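Local coordinates for FAD:protein FMN transferase (Pseudomonas stutzeri ATCC 14405 = CCUG 16156, PDB 5MGY) that probably transfers the FMN part of FAD, in a magnesium-dependent reaction, to a threonine side chain of a target protein such as NosR, releasing AMP, at residues L53-S58 with Q152-S157; D59-R64 with P75-V80; A97-L102 with T133-L138. All coordinates share one frame; numbering follows the deposited sequence.

Contact 1 (L53-S58 with Q152-S157). With MG (magnesium ion), chain I.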
ATOM      1  N   LEU A  53     -12.396  -2.305   7.656  1.00 37.14           N
ATOM      2  CA  LEU A  53     -11.947  -1.413   6.540  1.00 35.45           C
ATOM      3  C   LEU A  53     -12.354  -1.790   5.130  1.00 35.82           C
ATOM      4  O   LEU A  53     -12.242  -0.964   4.282  1.00 35.76           O
ATOM      5  CB  LEU A  53     -10.435  -1.324   6.495  1.00 32.87           C
ATOM      6  CG  LEU A  53      -9.633  -1.084   7.763  1.00 31.68           C
ATOM      7  CD1 LEU A  53      -8.161  -1.236   7.464  1.00 29.99           C
ATOM      8  CD2 LEU A  53      -9.916   0.294   8.286  1.00 31.36           C
ATOM      9  N   SER A  54     -12.756  -3.022   4.849  1.00 37.79           N
ATOM     10  CA  SER A  54     -13.169  -3.383   3.489  1.00 37.78           C
ATOM     11  C   SER A  54     -14.484  -2.763   3.045  1.00 38.81           C
ATOM     12  O   SER A  54     -15.511  -2.933   3.657  1.00 41.95           O
ATOM     13  CB  SER A  54     -13.354  -4.863   3.354  1.00 39.21           C
ATOM     14  OG  SER A  54     -13.678  -5.160   2.025  1.00 38.25           O
ATOM     15  N   THR A  55     -14.408  -2.075   1.930  1.00 39.88           N
ATOM     16  CA  THR A  55     -15.551  -1.647   1.157  1.00 43.11           C
ATOM     17  C   THR A  55     -16.215  -2.768   0.354  1.00 44.25           C
ATOM     18  O   THR A  55     -17.224  -2.525  -0.240  1.00 48.58           O
ATOM     19  CB  THR A  55     -15.186  -0.470   0.172  1.00 41.31           C
ATOM     20  OG1 THR A  55     -14.076  -0.817  -0.641  1.00 40.66           O
ATOM     21  CG2 THR A  55     -14.800   0.763   0.923  1.00 40.92           C
ATOM     22  N   TYR A  56     -15.657  -3.974   0.326  1.00 46.99           N
ATOM     23  CA  TYR A  56     -16.274  -5.116  -0.348  1.00 47.33           C
ATOM     24  C   TYR A  56     -17.152  -5.960   0.520  1.00 53.56           C
ATOM     25  O   TYR A  56     -17.642  -6.970   0.046  1.00 56.59           O
ATOM     26  CB  TYR A  56     -15.217  -5.987  -0.959  1.00 45.51           C
ATOM     27  CG  TYR A  56     -14.569  -5.300  -2.144  1.00 46.29           C
ATOM     28  CD1 TYR A  56     -14.883  -5.655  -3.449  1.00 47.18           C
ATOM     29  CD2 TYR A  56     -13.627  -4.260  -1.969  1.00 44.87           C
ATOM     30  CE1 TYR A  56     -14.265  -4.994  -4.530  1.00 45.88           C
ATOM     31  CE2 TYR A  56     -13.010  -3.605  -3.040  1.00 39.68           C
ATOM     32  CZ  TYR A  56     -13.330  -3.961  -4.314  1.00 41.53           C
ATOM     33  OH  TYR A  56     -12.754  -3.278  -5.360  1.00 38.94           O
ATOM     34  N   ARG A  57     -17.379  -5.576   1.775  1.00 59.03           N
ATOM     35  CA  ARG A  57     -18.490  -6.172   2.495  1.00 64.16           C
ATOM     36  C   ARG A  57     -19.327  -5.155   3.180  1.00 62.36           C
ATOM     37  O   ARG A  57     -18.776  -4.203   3.716  1.00 63.62           O
ATOM     38  CB  ARG A  57     -17.997  -7.172   3.505  1.00 71.47           C
ATOM     39  CG  ARG A  57     -16.919  -6.683   4.422  1.00 71.64           C
ATOM     40  CD  ARG A  57     -16.425  -7.876   5.212  1.00 75.38           C
ATOM     41  NE  ARG A  57     -17.210  -8.146   6.407  1.00 78.54           N
ATOM     42  CZ  ARG A  57     -16.814  -8.942   7.392  1.00 73.69           C
ATOM     43  NH1 ARG A  57     -15.652  -9.562   7.309  1.00 69.40           N
ATOM     44  NH2 ARG A  57     -17.574  -9.097   8.469  1.00 75.37           N
ATOM     45  N   SER A  58     -20.632  -5.416   3.215  1.00 59.49           N
ATOM     46  CA  SER A  58     -21.612  -4.426   3.620  1.00 60.99           C
ATOM     47  C   SER A  58     -21.673  -4.173   5.122  1.00 59.16           C
ATOM     48  O   SER A  58     -22.113  -3.071   5.561  1.00 53.58           O
ATOM     49  CB  SER A  58     -22.978  -4.837   3.105  1.00 66.00           C
ATOM     50  OG  SER A  58     -23.139  -6.230   3.267  1.00 63.71           O
ATOM     51  N   GLN A 152     -16.987   9.042   0.783  1.00 37.99           N
ATOM     52  CA  GLN A 152     -16.823   7.613   0.845  1.00 40.62           C
ATOM     53  C   GLN A 152     -15.326   7.275   0.887  1.00 36.33           C
ATOM     54  O   GLN A 152     -14.562   7.655  -0.007  1.00 35.60           O
ATOM     55  CB  GLN A 152     -17.561   7.000  -0.304  1.00 44.32           C
ATOM     56  CG  GLN A 152     -19.001   7.442  -0.295  1.00 48.42           C
ATOM     57  CD  GLN A 152     -19.855   6.511  -1.138  1.00 53.63           C
ATOM     58  OE1 GLN A 152     -19.759   6.496  -2.376  1.00 52.26           O
ATOM     59  NE2 GLN A 152     -20.677   5.696  -0.469  1.00 59.30           N
ATOM     60  N   LEU A 153     -14.937   6.602   1.966  1.00 32.67           N
ATOM     61  CA  LEU A 153     -13.575   6.220   2.193  1.00 30.60           C
ATOM     62  C   LEU A 153     -13.213   4.914   1.561  1.00 30.67           C
ATOM     63  O   LEU A 153     -14.069   4.081   1.292  1.00 31.91           O
ATOM     64  CB  LEU A 153     -13.315   6.152   3.676  1.00 30.96           C
ATOM     65  CG  LEU A 153     -13.607   7.465   4.434  1.00 30.68           C
ATOM     66  CD1 LEU A 153     -13.126   7.392   5.878  1.00 31.14           C
ATOM     67  CD2 LEU A 153     -13.011   8.653   3.729  1.00 29.42           C
ATOM     68  N   ASP A 154     -11.927   4.788   1.260  1.00 32.46           N
ATOM     69  CA  ASP A 154     -11.305   3.557   0.724  1.00 34.89           C
ATOM     70  C   ASP A 154      -9.855   3.508   1.244  1.00 34.41           C
ATOM     71  O   ASP A 154      -9.077   4.445   1.066  1.00 34.39           O
ATOM     72  CB  ASP A 154     -11.304   3.521  -0.818  1.00 36.74           C
ATOM     73  CG  ASP A 154     -10.895   2.151  -1.385  1.00 38.64           C
ATOM     74  OD1 ASP A 154     -11.574   1.572  -2.293  1.00 42.44           O
ATOM     75  OD2 ASP A 154      -9.901   1.625  -0.891  1.00 38.92           O
ATOM     76  N   PHE A 155      -9.491   2.397   1.852  1.00 33.67           N
ATOM     77  CA  PHE A 155      -8.260   2.319   2.555  1.00 34.33           C
ATOM     78  C   PHE A 155      -7.224   1.489   1.812  1.00 33.70           C
ATOM     79  O   PHE A 155      -6.144   1.225   2.352  1.00 35.61           O
ATOM     80  CB  PHE A 155      -8.534   1.747   3.988  1.00 37.68           C
ATOM     81  CG  PHE A 155      -9.136   2.764   4.925  1.00 37.34           C
ATOM     82  CD1 PHE A 155      -8.366   3.813   5.443  1.00 36.37           C
ATOM     83  CD2 PHE A 155     -10.465   2.688   5.255  1.00 37.38           C
ATOM     84  CE1 PHE A 155      -8.940   4.768   6.255  1.00 37.83           C
ATOM     85  CE2 PHE A 155     -11.044   3.633   6.072  1.00 38.55           C
ATOM     86  CZ  PHE A 155     -10.287   4.686   6.570  1.00 38.72           C
ATOM     87  N   ASN A 156      -7.527   1.097   0.575  1.00 33.79           N
ATOM     88  CA  ASN A 156      -6.745   0.072  -0.144  1.00 32.22           C
ATOM     89  C   ASN A 156      -5.343   0.538  -0.421  1.00 31.93           C
ATOM     90  O   ASN A 156      -4.455  -0.254  -0.442  1.00 34.11           O
ATOM     91  CB  ASN A 156      -7.409  -0.399  -1.457  1.00 31.80           C
ATOM     92  CG  ASN A 156      -8.130  -1.751  -1.349  1.00 31.53           C
ATOM     93  OD1 ASN A 156      -7.757  -2.639  -0.597  1.00 32.56           O
ATOM     94  ND2 ASN A 156      -9.118  -1.921  -2.170  1.00 31.74           N
ATOM     95  N   SER A 157      -5.115   1.825  -0.552  1.00 34.81           N
ATOM     96  CA  SER A 157      -3.791   2.324  -0.893  1.00 35.44           C
ATOM     97  C   SER A 157      -2.783   2.115   0.245  1.00 33.77           C
ATOM     98  O   SER A 157      -1.559   1.992  -0.041  1.00 34.81           O
ATOM     99  CB  SER A 157      -3.867   3.795  -1.327  1.00 36.07           C
ATOM    100  OG  SER A 157      -4.325   4.579  -0.270  1.00 39.33           O
TER
HETATM  101 MG    MG I 401      -0.886   1.071  -2.096  1.00 51.00          MG
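L53 lays its CD2 methyl over one face of the F155 ring, displaced toward the rim, with CD2 3.9 Å from F155 CD2. The methyl stands 4.3 Å from the ring centroid and 25° off the ring normal, a CH-pi contact. This is the close-packed end: V62, L83 and V84 add apolar contacts, so a branched chain and a flat ring suit a site shut off from water. Next to it, T55 CG2 rests 3.4 Å from L153 O; chi1 of 53° sets OG1 between its own backbone N and carbonyl carbon, leaving CG2 for this contact, and OG1 stays 3.8 Å from D154 OD1, too far for a bond. Each loop has its own turn. S54, the first residue beyond helix 35-53, forms an ST turn, its OG accepting from Y56 N, and D154 forms an Asx turn, its OD2 accepting from N156 N at 2.8 Å. The second turn leads into the metal site of this ApbE-family enzyme, where S157 O binds the magnesium ion at 2.4 Å together with D271 and T275. No hydrogen bond crosses the contact. Toward solvent the packing thins: exposed Y56 and N156 meet obliquely, Y56 CE2 lying 4.3 Å from N156 ND2.

Contact 2 (D59-R64 with P75-V80)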
ATOM      1  N   ASP A  59     -21.193  -5.145   5.914  1.00 58.24           N
ATOM      2  CA  ASP A  59     -21.239  -4.992   7.377  1.00 57.98           C
ATOM      3  C   ASP A  59     -19.989  -4.418   7.937  1.00 48.98           C
ATOM      4  O   ASP A  59     -19.773  -4.494   9.126  1.00 47.70           O
ATOM      5  CB  ASP A  59     -21.599  -6.293   8.085  1.00 66.42           C
ATOM      6  CG  ASP A  59     -20.534  -7.338   7.954  1.00 69.45           C
ATOM      7  OD1 ASP A  59     -20.404  -8.157   8.906  1.00 79.32           O
ATOM      8  OD2 ASP A  59     -19.839  -7.335   6.910  1.00 66.72           O
ATOM      9  N   SER A  60     -19.190  -3.792   7.090  1.00 44.73           N
ATOM     10  CA  SER A  60     -17.987  -3.191   7.561  1.00 43.67           C
ATOM     11  C   SER A  60     -18.223  -1.850   8.207  1.00 45.28           C
ATOM     12  O   SER A  60     -19.200  -1.136   7.882  1.00 48.01           O
ATOM     13  CB  SER A  60     -16.958  -3.080   6.452  1.00 42.07           C
ATOM     14  OG  SER A  60     -17.298  -2.084   5.549  1.00 39.48           O
ATOM     15  N   ASP A  61     -17.300  -1.497   9.107  1.00 44.64           N
ATOM     16  CA  ASP A  61     -17.357  -0.217   9.772  1.00 47.31           C
ATOM     17  C   ASP A  61     -17.209   0.918   8.760  1.00 47.52           C
ATOM     18  O   ASP A  61     -18.014   1.847   8.705  1.00 47.58           O
ATOM     19  CB  ASP A  61     -16.348  -0.181  10.889  1.00 49.32           C
ATOM     20  CG  ASP A  61     -16.691  -1.188  11.979  1.00 55.77           C
ATOM     21  OD1 ASP A  61     -17.576  -0.903  12.826  1.00 62.36           O
ATOM     22  OD2 ASP A  61     -16.135  -2.301  11.962  1.00 59.29           O
ATOM     23  N   VAL A  62     -16.223   0.804   7.891  1.00 46.97           N
ATOM     24  CA  VAL A  62     -16.051   1.832   6.897  1.00 44.94           C
ATOM     25  C   VAL A  62     -17.283   1.911   6.044  1.00 44.00           C
ATOM     26  O   VAL A  62     -17.647   2.989   5.719  1.00 45.71           O
ATOM     27  CB  VAL A  62     -14.795   1.654   6.043  1.00 45.14           C
ATOM     28  CG1 VAL A  62     -14.869   0.410   5.205  1.00 48.82           C
ATOM     29  CG2 VAL A  62     -14.618   2.802   5.094  1.00 45.27           C
ATOM     30  N   GLU A  63     -17.959   0.813   5.711  1.00 45.53           N
ATOM     31  CA  GLU A  63     -19.222   0.929   4.904  1.00 47.29           C
ATOM     32  C   GLU A  63     -20.399   1.544   5.635  1.00 45.78           C
ATOM     33  O   GLU A  63     -21.257   2.178   4.994  1.00 46.43           O
ATOM     34  CB  GLU A  63     -19.682  -0.379   4.257  1.00 49.35           C
ATOM     35  CG  GLU A  63     -18.910  -0.733   2.978  1.00 52.51           C
ATOM     36  CD  GLU A  63     -19.177   0.174   1.772  1.00 53.66           C
ATOM     37  OE1 GLU A  63     -20.257   0.043   1.184  1.00 57.17           O
ATOM     38  OE2 GLU A  63     -18.287   0.960   1.375  1.00 55.21           O
ATOM     39  N   ARG A  64     -20.443   1.358   6.951  1.00 42.39           N
ATOM     40  CA  ARG A  64     -21.412   2.046   7.755  1.00 40.97           C
ATOM     41  C   ARG A  64     -21.167   3.574   7.694  1.00 39.78           C
ATOM     42  O   ARG A  64     -22.100   4.338   7.466  1.00 38.53           O
ATOM     43  CB  ARG A  64     -21.343   1.513   9.179  1.00 42.85           C
ATOM     44  CG  ARG A  64     -22.472   1.984  10.076  1.00 44.00           C
ATOM     45  CD  ARG A  64     -22.321   1.476  11.484  1.00 44.49           C
ATOM     46  NE  ARG A  64     -21.349   2.282  12.265  1.00 45.13           N
ATOM     47  CZ  ARG A  64     -20.179   1.852  12.728  1.00 41.66           C
ATOM     48  NH1 ARG A  64     -19.792   0.598  12.472  1.00 41.15           N
ATOM     49  NH2 ARG A  64     -19.395   2.687  13.429  1.00 40.04           N
ATOM     50  N   PRO A  75     -19.323   7.364  15.572  1.00 52.16           N
ATOM     51  CA  PRO A  75     -18.209   6.666  16.261  1.00 52.31           C
ATOM     52  C   PRO A  75     -17.562   5.583  15.368  1.00 47.35           C
ATOM     53  O   PRO A  75     -18.259   4.925  14.573  1.00 42.29           O
ATOM     54  CB  PRO A  75     -18.875   6.064  17.508  1.00 55.11           C
ATOM     55  CG  PRO A  75     -20.176   6.754  17.638  1.00 55.68           C
ATOM     56  CD  PRO A  75     -20.599   7.136  16.262  1.00 52.55           C
ATOM     57  N   MET A  76     -16.240   5.465  15.456  1.00 45.20           N
ATOM     58  CA  MET A  76     -15.484   4.499  14.623  1.00 43.39           C
ATOM     59  C   MET A  76     -14.393   3.827  15.420  1.00 41.87           C
ATOM     60  O   MET A  76     -13.798   4.423  16.345  1.00 41.05           O
ATOM     61  CB  MET A  76     -14.811   5.161  13.390  1.00 42.14           C
ATOM     62  CG  MET A  76     -15.736   5.799  12.379  1.00 42.17           C
ATOM     63  SD  MET A  76     -16.812   4.628  11.582  1.00 44.72           S
ATOM     64  CE  MET A  76     -15.660   3.873  10.497  1.00 41.83           C
ATOM     65  N   PRO A  77     -14.049   2.616  15.009  1.00 41.30           N
ATOM     66  CA  PRO A  77     -12.998   1.960  15.762  1.00 44.08           C
ATOM     67  C   PRO A  77     -11.576   2.559  15.606  1.00 50.75           C
ATOM     68  O   PRO A  77     -11.330   3.435  14.757  1.00 54.47           O
ATOM     69  CB  PRO A  77     -13.062   0.530  15.257  1.00 42.49           C
ATOM     70  CG  PRO A  77     -14.030   0.467  14.146  1.00 40.51           C
ATOM     71  CD  PRO A  77     -14.491   1.840  13.845  1.00 39.79           C
ATOM     72  N   ASP A  78     -10.664   2.087  16.458  1.00 57.75           N
ATOM     73  CA  ASP A  78      -9.260   2.548  16.500  1.00 56.53           C
ATOM     74  C   ASP A  78      -8.532   2.506  15.160  1.00 50.27           C
ATOM     75  O   ASP A  78      -7.968   3.517  14.760  1.00 45.56           O
ATOM     76  CB  ASP A  78      -8.491   1.734  17.566  1.00 59.68           C
ATOM     77  CG  ASP A  78      -8.855   2.154  19.031  1.00 62.12           C
ATOM     78  OD1 ASP A  78      -9.544   3.200  19.286  1.00 56.77           O
ATOM     79  OD2 ASP A  78      -8.413   1.417  19.940  1.00 61.85           O
ATOM     80  N   MET A  79      -8.580   1.347  14.487  1.00 48.05           N
ATOM     81  CA  MET A  79      -7.947   1.164  13.188  1.00 45.96           C
ATOM     82  C   MET A  79      -8.293   2.256  12.222  1.00 47.93           C
ATOM     83  O   MET A  79      -7.398   2.757  11.523  1.00 58.26           O
ATOM     84  CB  MET A  79      -8.368  -0.112  12.492  1.00 44.98           C
ATOM     85  CG  MET A  79      -7.533  -1.284  12.858  1.00 48.09           C
ATOM     86  SD  MET A  79      -8.057  -2.690  11.862  1.00 54.87           S
ATOM     87  CE  MET A  79      -7.279  -3.993  12.878  1.00 55.70           C
ATOM     88  N   VAL A  80      -9.592   2.555  12.108  1.00 42.16           N
ATOM     89  CA  VAL A  80     -10.072   3.432  11.054  1.00 36.37           C
ATOM     90  C   VAL A  80      -9.516   4.819  11.325  1.00 36.35           C
ATOM     91  O   VAL A  80      -9.080   5.505  10.402  1.00 36.40           O
ATOM     92  CB  VAL A  80     -11.587   3.447  10.984  1.00 34.98           C
ATOM     93  CG1 VAL A  80     -12.065   4.553  10.056  1.00 34.80           C
ATOM     94  CG2 VAL A  80     -12.099   2.126  10.513  1.00 34.95           C
TER
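D61 and P77 meet with their side chains inclined to one another, the carboxylate carbon CG of D61 coming to 3.8 Å from CG of the proline ring. The compact, rigid ring presents CG and CD to the aspartate, and both lie 4.0 Å from D61 CB. Both carboxylate oxygens of D61 are in salt bridges: OD2 with K51, OD1 with R64 NH1 at 2.7 Å. That second bond lies almost in the guanidinium plane but reaches OD1 on its anti side, 28° out of the carboxylate plane. The pairing fixes the turn of the guanidinium, whose edge then faces P75. There R64 NH2 makes a weak bond of 2.8 Å to P75 O, bent to 116°. The arginine gets this far because its chain, extended at first, bends at chi3 (80°), and E74 holds NE by a further salt bridge; a long side chain with three nitrogens can serve several acceptors at once. M76 runs past R64 in the opposite direction, its SD 3.7 Å from R64 NH2. Folded at chi2 and chi3, the flexible thioether brings its CE methyl to 3.6 Å from D61 O, against the helix backbone. V62 and V80 both touch F155, continuing the apolar layer. The first turn of helix 61-67 thus packs on the residues leading from strand 73-75 into helix 78-93, where P77 holds the N-cap position; helix 61-67 itself opens with a classic N-cap, S60, whose OG accepts the capping bond from E63 N at 3.0 Å.

Contact 3 (A97-L102 with T133-L138)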
ATOM      1  N   ALA A  97      -1.462  14.157  -3.476  1.00 41.70           N
ATOM      2  CA  ALA A  97      -1.497  12.985  -4.363  1.00 41.65           C
ATOM      3  C   ALA A  97      -2.099  11.740  -3.659  1.00 37.85           C
ATOM      4  O   ALA A  97      -2.662  10.888  -4.308  1.00 35.79           O
ATOM      5  CB  ALA A  97      -0.104  12.692  -4.888  1.00 39.97           C
ATOM      6  N   PHE A  98      -1.956  11.679  -2.346  1.00 37.51           N
ATOM      7  CA  PHE A  98      -2.560  10.637  -1.534  1.00 39.82           C
ATOM      8  C   PHE A  98      -3.900  11.120  -1.018  1.00 39.90           C
ATOM      9  O   PHE A  98      -3.954  12.130  -0.299  1.00 41.39           O
ATOM     10  CB  PHE A  98      -1.663  10.240  -0.331  1.00 40.28           C
ATOM     11  CG  PHE A  98      -2.218   9.108   0.470  1.00 40.84           C
ATOM     12  CD1 PHE A  98      -1.877   7.798   0.180  1.00 42.14           C
ATOM     13  CD2 PHE A  98      -3.165   9.338   1.460  1.00 41.64           C
ATOM     14  CE1 PHE A  98      -2.432   6.734   0.884  1.00 41.56           C
ATOM     15  CE2 PHE A  98      -3.736   8.280   2.152  1.00 40.07           C
ATOM     16  CZ  PHE A  98      -3.366   6.975   1.867  1.00 39.75           C
ATOM     17  N   ASP A  99      -4.952  10.354  -1.319  1.00 38.52           N
ATOM     18  CA  ASP A  99      -6.319  10.680  -0.914  1.00 38.51           C
ATOM     19  C   ASP A  99      -7.136   9.388  -0.611  1.00 36.24           C
ATOM     20  O   ASP A  99      -7.416   8.533  -1.491  1.00 35.37           O
ATOM     21  CB  ASP A  99      -6.987  11.547  -2.029  1.00 41.81           C
ATOM     22  CG  ASP A  99      -8.077  12.514  -1.498  1.00 43.96           C
ATOM     23  OD1 ASP A  99      -8.083  13.697  -1.883  1.00 49.36           O
ATOM     24  OD2 ASP A  99      -8.917  12.130  -0.674  1.00 45.40           O
ATOM     25  N   LEU A 100      -7.600   9.288   0.614  1.00 34.93           N
ATOM     26  CA  LEU A 100      -8.559   8.207   0.974  1.00 37.71           C
ATOM     27  C   LEU A 100     -10.011   8.334   0.443  1.00 37.77           C
ATOM     28  O   LEU A 100     -10.780   7.396   0.619  1.00 41.18           O
ATOM     29  CB  LEU A 100      -8.635   8.081   2.490  1.00 36.46           C
ATOM     30  CG  LEU A 100      -7.284   7.843   3.159  1.00 37.16           C
ATOM     31  CD1 LEU A 100      -7.370   7.995   4.647  1.00 39.56           C
ATOM     32  CD2 LEU A 100      -6.790   6.439   2.834  1.00 39.18           C
ATOM     33  N   THR A 101     -10.366   9.455  -0.196  1.00 34.46           N
ATOM     34  CA  THR A 101     -11.726   9.810  -0.424  1.00 35.31           C
ATOM     35  C   THR A 101     -12.107   9.680  -1.867  1.00 41.96           C
ATOM     36  O   THR A 101     -12.992  10.385  -2.345  1.00 47.59           O
ATOM     37  CB  THR A 101     -12.032  11.248   0.068  1.00 33.54           C
ATOM     38  OG1 THR A 101     -11.504  12.246  -0.789  1.00 30.57           O
ATOM     39  CG2 THR A 101     -11.454  11.470   1.393  1.00 32.88           C
ATOM     40  N   LEU A 102     -11.518   8.735  -2.567  1.00 48.13           N
ATOM     41  CA  LEU A 102     -11.812   8.623  -3.997  1.00 52.27           C
ATOM     42  C   LEU A 102     -12.913   7.644  -4.333  1.00 50.11           C
ATOM     43  O   LEU A 102     -13.244   7.485  -5.507  1.00 52.69           O
ATOM     44  CB  LEU A 102     -10.535   8.254  -4.760  1.00 55.06           C
ATOM     45  CG  LEU A 102      -9.589   9.399  -5.139  1.00 57.90           C
ATOM     46  CD1 LEU A 102      -9.680  10.648  -4.270  1.00 59.92           C
ATOM     47  CD2 LEU A 102      -8.173   8.848  -5.103  1.00 59.49           C
ATOM     48  N   THR A 133     -15.794  14.408  -2.697  1.00 36.05           N
ATOM     49  CA  THR A 133     -14.449  13.975  -2.351  1.00 36.66           C
ATOM     50  C   THR A 133     -13.783  15.090  -1.609  1.00 36.43           C
ATOM     51  O   THR A 133     -14.356  16.175  -1.485  1.00 33.40           O
ATOM     52  CB  THR A 133     -13.603  13.570  -3.573  1.00 36.15           C
ATOM     53  OG1 THR A 133     -13.360  14.714  -4.383  1.00 37.99           O
ATOM     54  CG2 THR A 133     -14.277  12.533  -4.428  1.00 36.17           C
ATOM     55  N   GLY A 134     -12.605  14.771  -1.063  1.00 39.56           N
ATOM     56  CA  GLY A 134     -11.727  15.736  -0.391  1.00 42.63           C
ATOM     57  C   GLY A 134     -11.354  15.485   1.061  1.00 44.32           C
ATOM     58  O   GLY A 134     -12.101  15.857   1.944  1.00 49.44           O
ATOM     59  N   GLN A 135     -10.164  14.938   1.293  1.00 47.29           N
ATOM     60  CA  GLN A 135      -9.532  14.737   2.637  1.00 45.57           C
ATOM     61  C   GLN A 135      -9.736  15.856   3.623  1.00 39.64           C
ATOM     62  O   GLN A 135      -9.872  15.629   4.809  1.00 36.94           O
ATOM     63  CB  GLN A 135      -8.007  14.527   2.437  1.00 51.51           C
ATOM     64  CG  GLN A 135      -7.207  14.019   3.637  1.00 55.91           C
ATOM     65  CD  GLN A 135      -6.987  12.482   3.628  1.00 63.74           C
ATOM     66  OE1 GLN A 135      -6.526  11.895   2.609  1.00 54.00           O
ATOM     67  NE2 GLN A 135      -7.310  11.814   4.791  1.00 65.44           N
ATOM     68  N   GLN A 136      -9.728  17.082   3.147  1.00 38.49           N
ATOM     69  CA  GLN A 136      -9.940  18.246   4.039  1.00 38.45           C
ATOM     70  C   GLN A 136     -11.282  18.232   4.731  1.00 39.52           C
ATOM     71  O   GLN A 136     -11.439  18.881   5.789  1.00 40.87           O
ATOM     72  CB  GLN A 136      -9.787  19.594   3.300  1.00 37.58           C
ATOM     73  CG  GLN A 136     -10.849  19.995   2.292  1.00 36.66           C
ATOM     74  CD  GLN A 136     -10.682  19.380   0.915  1.00 40.22           C
ATOM     75  OE1 GLN A 136      -9.911  18.441   0.708  1.00 41.23           O
ATOM     76  NE2 GLN A 136     -11.430  19.908  -0.051  1.00 45.35           N
ATOM     77  N   HIS A 137     -12.261  17.555   4.112  1.00 36.75           N
ATOM     78  CA  HIS A 137     -13.589  17.380   4.680  1.00 35.80           C
ATOM     79  C   HIS A 137     -13.742  16.258   5.745  1.00 35.53           C
ATOM     80  O   HIS A 137     -14.830  16.072   6.308  1.00 38.98           O
ATOM     81  CB  HIS A 137     -14.546  17.145   3.532  1.00 36.91           C
ATOM     82  CG  HIS A 137     -14.730  18.348   2.674  1.00 38.31           C
ATOM     83  ND1 HIS A 137     -14.525  18.331   1.310  1.00 38.27           N
ATOM     84  CD2 HIS A 137     -15.083  19.614   2.996  1.00 37.06           C
ATOM     85  CE1 HIS A 137     -14.760  19.532   0.827  1.00 37.80           C
ATOM     86  NE2 HIS A 137     -15.100  20.322   1.828  1.00 37.41           N
ATOM     87  N   LEU A 138     -12.657  15.540   6.023  1.00 32.59           N
ATOM     88  CA  LEU A 138     -12.657  14.438   6.944  1.00 31.84           C
ATOM     89  C   LEU A 138     -11.956  14.893   8.188  1.00 32.37           C
ATOM     90  O   LEU A 138     -10.900  15.498   8.116  1.00 33.37           O
ATOM     91  CB  LEU A 138     -11.896  13.307   6.308  1.00 31.75           C
ATOM     92  CG  LEU A 138     -11.816  11.948   6.939  1.00 30.59           C
ATOM     93  CD1 LEU A 138     -13.220  11.422   7.024  1.00 32.12           C
ATOM     94  CD2 LEU A 138     -10.975  11.033   6.084  1.00 28.77           C
TER
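The touching parts of the two backbones, 98-101 and 133-135, run at 128° to each other and come closest at T101 and T133, whose CA atoms are 5.3 Å apart. The first segment is a loop carrying an Asx turn at D99; the second leaves helix 123-131, passes through G134 and makes a 3-10 turn over 135-137 before strand 138-141. G134 takes a backbone conformation in which a side chain would be jammed against the preceding carbonyl, so glycine suits the place. Its N-H is given to T101 OG1 at 2.8 Å in a nearly straight bond. Threonine fits because its hydroxyl can accept from G134 while donating to D99 OD2; chi1 of 75° places OG1 between these partners. The CG2 methyl of T133 meanwhile packs against T101 O, and T133 OG1 is held by R130 O. Q135 slides past D99 in the opposite direction, with carboxylate and amide planes 31° apart. A bend at chi2 carries its amide to the backbone of L100, whose N makes a weak bond to Q135 OE1 at 3.5 Å, while NE2 lies beside L100 CD1. The F98 ring, set obliquely to Q135 OE1, also packs on S157 of the magnesium site. D99 OD2 is gripped twice from one face of the carboxylate, by T101 OG1 at 2.6 Å and T101 N at 3.1 Å.

From the N terminus, the chain leaves helix 35-53 and enters contact 1, whose second segment follows 94 residues further on. Within that long loop lie the other two contacts, one after the other. Contact 2 closes first, a short excursion that brings helix 61-67 against the start of helix 78-93. Contact 3 follows, joining the loop beyond helix 78-93 to the link between helix 123-131 and strand 138-141. Segment 152-157 then closes the outer loop. Contact 1 touches both others: D154 N probably bonds to L100 O of contact 3, and S54 O probably to S60 OG of contact 2. Contacts 2 and 3 do not touch.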